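Local coordinates for protein glycosyltransferase Gtf1 (Streptococcus pneumoniae, PDB 4PQG) that belongs to the GT-B clan of glycosyltransferases and carries an extended antiparallel beta-sheet domain alongside two domains built on parallel sheets, at residues 123-126 / 132-135; 200-205 / 209-214. All coordinates share one frame; numbering follows the deposited sequence.

Contacts 1 and 2 both reach the long antiparallel sheet of the extended beta-sheet domain, yet they sit about 17 Å apart at their nearest atoms and do not touch. Contact 1 (123-126 with 132-135) joins two adjacent strands inside the sheet, and backbone hydrogen bonds, a pair of near-parallel, slid-apart rings and apolar packing share the work. Contact 2 (200-205 with 209-214) lies at the edge strand 201-203, where the chain leaves the sheet for a helix; there the contact consists of one backbone bond, a methyl over a phenyl face and a lysine-valine contact. Both are partly buried, but contact 1 encloses 416 Å² against 173 Å². Together they illustrate how strand pairing and strand-to-helix packing call on different chemistry.

Contact 1 of 2, residues 123-126 / 132-135; sequences CYLV and LVQH
Y124 and H135 face each other in a beta hairpin, strands 119-125 and 133-140 of the extended beta-sheet domain, at a point where a beta bulge shifts the register by one residue. They form an antiparallel hydrogen-bonded pair: Y124 N donates to H135 O at 2.9 Å. In return Y124 O accepts Q134 N, also at 2.9 Å. The chain turns a corner at Q134, and the backbone N of H135 is buried there without a partner. The side-chain NE2 of Q134 bonds to L52 O, tying the corner to a more distant part of the chain.

The two rings lie nearly parallel, with planes 4° apart, but are slid so far that they scarcely overlap. With CG of H135 set between its backbone N and carbonyl carbon (chi1 80°), Y124 CD2 lies over one face of the imidazole, out toward that ring's rim, 3.4 Å from H135 NE2. The same face receives Y124 CB in a CH-pi contact 3.9 Å from the ring centroid, and Y149 also meets the histidine ring.

The opposite face of the hairpin is apolar. L125 and V133 form a non-hydrogen-bonded pair, L125 CD2 approaching V133 CG2, while C123 CB rests on V133 CG1 at 3.8 Å; helix 89-93 packs here through V89 and V92. Near the turn, V126 CG2 lies 3.9 Å from L132 CB. L132 O gathers both L125 CA, in a CA-H...O contact, and V126 N, which donates at 3.0 Å from above the carbonyl plane.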
loop_
_atom_site.group_PDB
_atom_site.type_symbol
_atom_site.label_atom_id
_atom_site.label_comp_id
_atom_site.label_asym_id
_atom_site.label_seq_id
_atom_site.Cartn_x
_atom_site.Cartn_y
_atom_site.Cartn_z
ATOM N N CYS A 123 23.015 -12.528 -12.059
ATOM C CA CYS A 123 22.513 -11.166 -12.034
ATOM C C CYS A 123 21.012 -11.137 -12.251
ATOM O O CYS A 123 20.473 -11.835 -13.130
ATOM C CB CYS A 123 23.190 -10.300 -13.099
ATOM S SG CYS A 123 24.979 -10.100 -12.904
ATOM N N TYR A 124 20.347 -10.316 -11.449
ATOM C CA TYR A 124 18.919 -10.096 -11.577
ATOM C C TYR A 124 18.691 -8.712 -12.149
ATOM O O TYR A 124 18.876 -7.692 -11.479
ATOM C CB TYR A 124 18.204 -10.324 -10.237
ATOM C CG TYR A 124 18.248 -11.780 -9.815
ATOM C CD1 TYR A 124 17.197 -12.649 -10.115
ATOM C CD2 TYR A 124 19.371 -12.304 -9.163
ATOM C CE1 TYR A 124 17.247 -13.991 -9.742
ATOM C CE2 TYR A 124 19.434 -13.642 -8.799
ATOM C CZ TYR A 124 18.374 -14.479 -9.090
ATOM O OH TYR A 124 18.440 -15.800 -8.711
ATOM N N LEU A 125 18.308 -8.693 -13.419
ATOM C CA LEU A 125 18.181 -7.471 -14.196
ATOM C C LEU A 125 16.904 -6.727 -13.873
ATOM O O LEU A 125 15.881 -7.355 -13.586
ATOM C CB LEU A 125 18.222 -7.797 -15.700
ATOM C CG LEU A 125 19.506 -8.471 -16.189
ATOM C CD1 LEU A 125 19.211 -9.352 -17.396
ATOM C CD2 LEU A 125 20.579 -7.437 -16.495
ATOM N N VAL A 126 16.970 -5.394 -13.921
ATOM C CA VAL A 126 15.793 -4.552 -13.738
ATOM C C VAL A 126 14.844 -4.838 -14.898
ATOM O O VAL A 126 13.646 -5.025 -14.697
ATOM C CB VAL A 126 16.154 -3.040 -13.724
ATOM C CG1 VAL A 126 14.919 -2.161 -13.541
ATOM C CG2 VAL A 126 17.147 -2.733 -12.620
ATOM N N LEU A 132 20.919 -3.192 -16.710
ATOM C CA LEU A 132 20.889 -2.685 -15.327
ATOM C C LEU A 132 20.641 -3.836 -14.343
ATOM O O LEU A 132 19.768 -4.686 -14.581
ATOM C CB LEU A 132 19.835 -1.576 -15.173
ATOM C CG LEU A 132 19.926 -0.368 -16.128
ATOM C CD1 LEU A 132 18.752 0.588 -15.936
ATOM C CD2 LEU A 132 21.241 0.391 -15.993
ATOM N N VAL A 133 21.414 -3.880 -13.252
ATOM C CA VAL A 133 21.376 -5.015 -12.318
ATOM C C VAL A 133 20.946 -4.595 -10.908
ATOM O O VAL A 133 21.639 -3.823 -10.250
ATOM C CB VAL A 133 22.722 -5.756 -12.242
ATOM C CG1 VAL A 133 22.620 -6.959 -11.306
ATOM C CG2 VAL A 133 23.164 -6.216 -13.631
ATOM N N GLN A 134 19.808 -5.130 -10.471
ATOM C CA GLN A 134 19.163 -4.755 -9.209
ATOM C C GLN A 134 19.894 -5.447 -8.057
ATOM O O GLN A 134 20.171 -4.824 -7.042
ATOM C CB GLN A 134 17.658 -5.120 -9.252
ATOM C CG GLN A 134 16.832 -4.808 -8.006
ATOM C CD GLN A 134 16.893 -5.920 -6.958
ATOM O OE1 GLN A 134 16.946 -7.114 -7.302
ATOM N NE2 GLN A 134 16.881 -5.539 -5.672
ATOM N N HIS A 135 20.194 -6.731 -8.229
ATOM C CA HIS A 135 21.016 -7.483 -7.274
ATOM C C HIS A 135 21.689 -8.655 -7.935
ATOM O O HIS A 135 21.295 -9.054 -9.031
ATOM C CB HIS A 135 20.216 -7.885 -6.028
ATOM C CG HIS A 135 19.331 -9.089 -6.204
ATOM N ND1 HIS A 135 18.093 -9.007 -6.715
ATOM C CD2 HIS A 135 19.519 -10.425 -5.848
ATOM C CE1 HIS A 135 17.520 -10.220 -6.710
ATOM N NE2 HIS A 135 18.390 -11.089 -6.169
#

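Contact 2 of 2, residues 200-205 / 209-214; sequences KIFYGK and VRAFMK
K205 O accepts V209 N at 2.8 Å with an N-H...O angle of 168°, the i to i+4 bond of the first turn of helix 205-215, while F202 and A211 face each other with their CA atoms 8.5 Å apart. G204, at the N-cap, joins strand to helix with a positive phi that suits glycine, because a CB there would press on the preceding carbonyl oxygen.

F202 points toward the helix, and its ring takes the methyl of A211 over one face. A211 CB stands 4.0 Å from the ring centroid, displaced toward the far end of the ring, and comes within 3.5 Å of CZ. The ring of F197 also meets F202. Two residues earlier in the helix, V209 CG2 lies 3.4 Å from K205 O and 4.0 Å from K205 CG. The lysine chain runs out extended (chi1 -171°), carrying NZ to T48 O and Y74 OH, while V209 also packs on L73, I232 and V235.

The whole is a strand-to-helix connection with G204 at the N-cap: edge strand 201-203 of the antiparallel sheet passes into helix 205-215, A211 packs back on F202 of that strand, and the helix leads on to strand 223-226 of a parallel sheet of the GT-B fold.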
loop_
_atom_site.group_PDB
_atom_site.type_symbol
_atom_site.label_atom_id
_atom_site.label_comp_id
_atom_site.label_asym_id
_atom_site.label_seq_id
_atom_site.Cartn_x
_atom_site.Cartn_y
_atom_site.Cartn_z
ATOM N N LYS A 200 29.567 1.170 18.321
ATOM C CA LYS A 200 28.433 0.962 19.221
ATOM C C LYS A 200 27.590 -0.166 18.662
ATOM O O LYS A 200 27.761 -0.568 17.512
ATOM C CB LYS A 200 27.588 2.242 19.368
ATOM C CG LYS A 200 26.964 2.721 18.065
ATOM C CD LYS A 200 25.929 3.821 18.255
ATOM C CE LYS A 200 26.581 5.135 18.648
ATOM N NZ LYS A 200 27.387 5.645 17.511
ATOM N N ILE A 201 26.659 -0.644 19.473
ATOM C CA ILE A 201 25.862 -1.801 19.137
ATOM C C ILE A 201 24.416 -1.614 19.616
ATOM O O ILE A 201 24.179 -0.991 20.663
ATOM C CB ILE A 201 26.539 -3.048 19.738
ATOM C CG1 ILE A 201 26.113 -4.330 19.052
ATOM C CG2 ILE A 201 26.368 -3.114 21.254
ATOM C CD1 ILE A 201 27.200 -5.399 19.131
ATOM N N PHE A 202 23.454 -2.113 18.832
ATOM C CA PHE A 202 22.043 -2.116 19.233
ATOM C C PHE A 202 21.529 -3.540 19.259
ATOM O O PHE A 202 21.822 -4.311 18.363
ATOM C CB PHE A 202 21.197 -1.276 18.268
ATOM C CG PHE A 202 21.643 0.148 18.158
ATOM C CD1 PHE A 202 21.378 1.058 19.193
ATOM C CD2 PHE A 202 22.307 0.595 17.026
ATOM C CE1 PHE A 202 21.793 2.378 19.108
ATOM C CE2 PHE A 202 22.714 1.924 16.932
ATOM C CZ PHE A 202 22.459 2.817 17.975
ATOM N N TYR A 203 20.747 -3.881 20.279
ATOM C CA TYR A 203 20.175 -5.225 20.400
ATOM C C TYR A 203 18.692 -5.211 20.097
ATOM O O TYR A 203 17.914 -4.669 20.879
ATOM C CB TYR A 203 20.427 -5.806 21.806
ATOM C CG TYR A 203 21.895 -5.820 22.123
ATOM C CD1 TYR A 203 22.755 -6.699 21.455
ATOM C CD2 TYR A 203 22.446 -4.932 23.059
ATOM C CE1 TYR A 203 24.121 -6.691 21.708
ATOM C CE2 TYR A 203 23.811 -4.930 23.329
ATOM C CZ TYR A 203 24.641 -5.811 22.651
ATOM O OH TYR A 203 26.006 -5.833 22.880
ATOM N N GLY A 204 18.303 -5.789 18.959
ATOM C CA GLY A 204 16.877 -5.887 18.601
ATOM C C GLY A 204 16.400 -4.734 17.735
ATOM O O GLY A 204 16.938 -3.608 17.793
ATOM N N LYS A 205 15.391 -4.996 16.912
ATOM C CA LYS A 205 14.929 -3.961 15.977
ATOM C C LYS A 205 14.358 -2.719 16.682
ATOM O O LYS A 205 14.501 -1.594 16.192
ATOM C CB LYS A 205 13.909 -4.533 14.983
ATOM C CG LYS A 205 13.575 -3.550 13.854
ATOM C CD LYS A 205 12.910 -4.222 12.683
ATOM C CE LYS A 205 12.419 -3.155 11.724
ATOM N NZ LYS A 205 12.123 -3.745 10.395
ATOM N N VAL A 209 15.279 1.012 15.706
ATOM C CA VAL A 209 14.277 2.019 15.327
ATOM C C VAL A 209 14.331 3.226 16.274
ATOM O O VAL A 209 14.152 4.353 15.833
ATOM C CB VAL A 209 12.854 1.402 15.257
ATOM C CG1 VAL A 209 11.786 2.473 15.083
ATOM C CG2 VAL A 209 12.799 0.405 14.098
ATOM N N ARG A 210 14.590 2.988 17.557
ATOM C CA ARG A 210 14.780 4.105 18.498
ATOM C C ARG A 210 15.913 5.031 18.044
ATOM O O ARG A 210 15.736 6.250 17.991
ATOM C CB ARG A 210 15.026 3.608 19.925
ATOM C CG ARG A 210 14.798 4.698 20.956
ATOM C CD ARG A 210 15.172 4.247 22.352
ATOM N NE ARG A 210 14.188 3.313 22.891
ATOM C CZ ARG A 210 12.951 3.643 23.284
ATOM N NH1 ARG A 210 12.507 4.898 23.191
ATOM N NH2 ARG A 210 12.144 2.701 23.768
ATOM N N ALA A 211 17.058 4.435 17.707
ATOM C CA ALA A 211 18.228 5.169 17.223
ATOM C C ALA A 211 17.894 5.946 15.970
ATOM O O ALA A 211 18.320 7.094 15.796
ATOM C CB ALA A 211 19.381 4.204 16.951
ATOM N N PHE A 212 17.141 5.305 15.077
ATOM C CA PHE A 212 16.625 5.980 13.906
ATOM C C PHE A 212 15.787 7.216 14.289
ATOM O O PHE A 212 16.043 8.339 13.811
ATOM C CB PHE A 212 15.778 5.033 13.059
ATOM C CG PHE A 212 14.981 5.756 12.008
ATOM C CD1 PHE A 212 15.597 6.201 10.842
ATOM C CD2 PHE A 212 13.640 6.032 12.208
ATOM C CE1 PHE A 212 14.871 6.899 9.882
ATOM C CE2 PHE A 212 12.904 6.732 11.257
ATOM C CZ PHE A 212 13.527 7.167 10.089
ATOM N N MET A 213 14.806 7.010 15.159
ATOM C CA MET A 213 13.943 8.111 15.602
ATOM C C MET A 213 14.746 9.279 16.187
ATOM O O MET A 213 14.500 10.429 15.836
ATOM C CB MET A 213 12.896 7.624 16.593
ATOM C CG MET A 213 11.835 6.697 15.999
ATOM S SD MET A 213 10.774 7.429 14.736
ATOM C CE MET A 213 9.765 8.527 15.735
ATOM N N LYS A 214 15.716 8.974 17.045
ATOM C CA LYS A 214 16.552 10.002 17.685
ATOM C C LYS A 214 17.373 10.738 16.638
ATOM O O LYS A 214 17.541 11.956 16.724
ATOM C CB LYS A 214 17.457 9.388 18.764
ATOM C CG LYS A 214 16.671 8.888 19.961
ATOM C CD LYS A 214 17.568 8.480 21.111
ATOM C CE LYS A 214 16.730 8.097 22.318
ATOM N NZ LYS A 214 16.171 9.282 23.025
#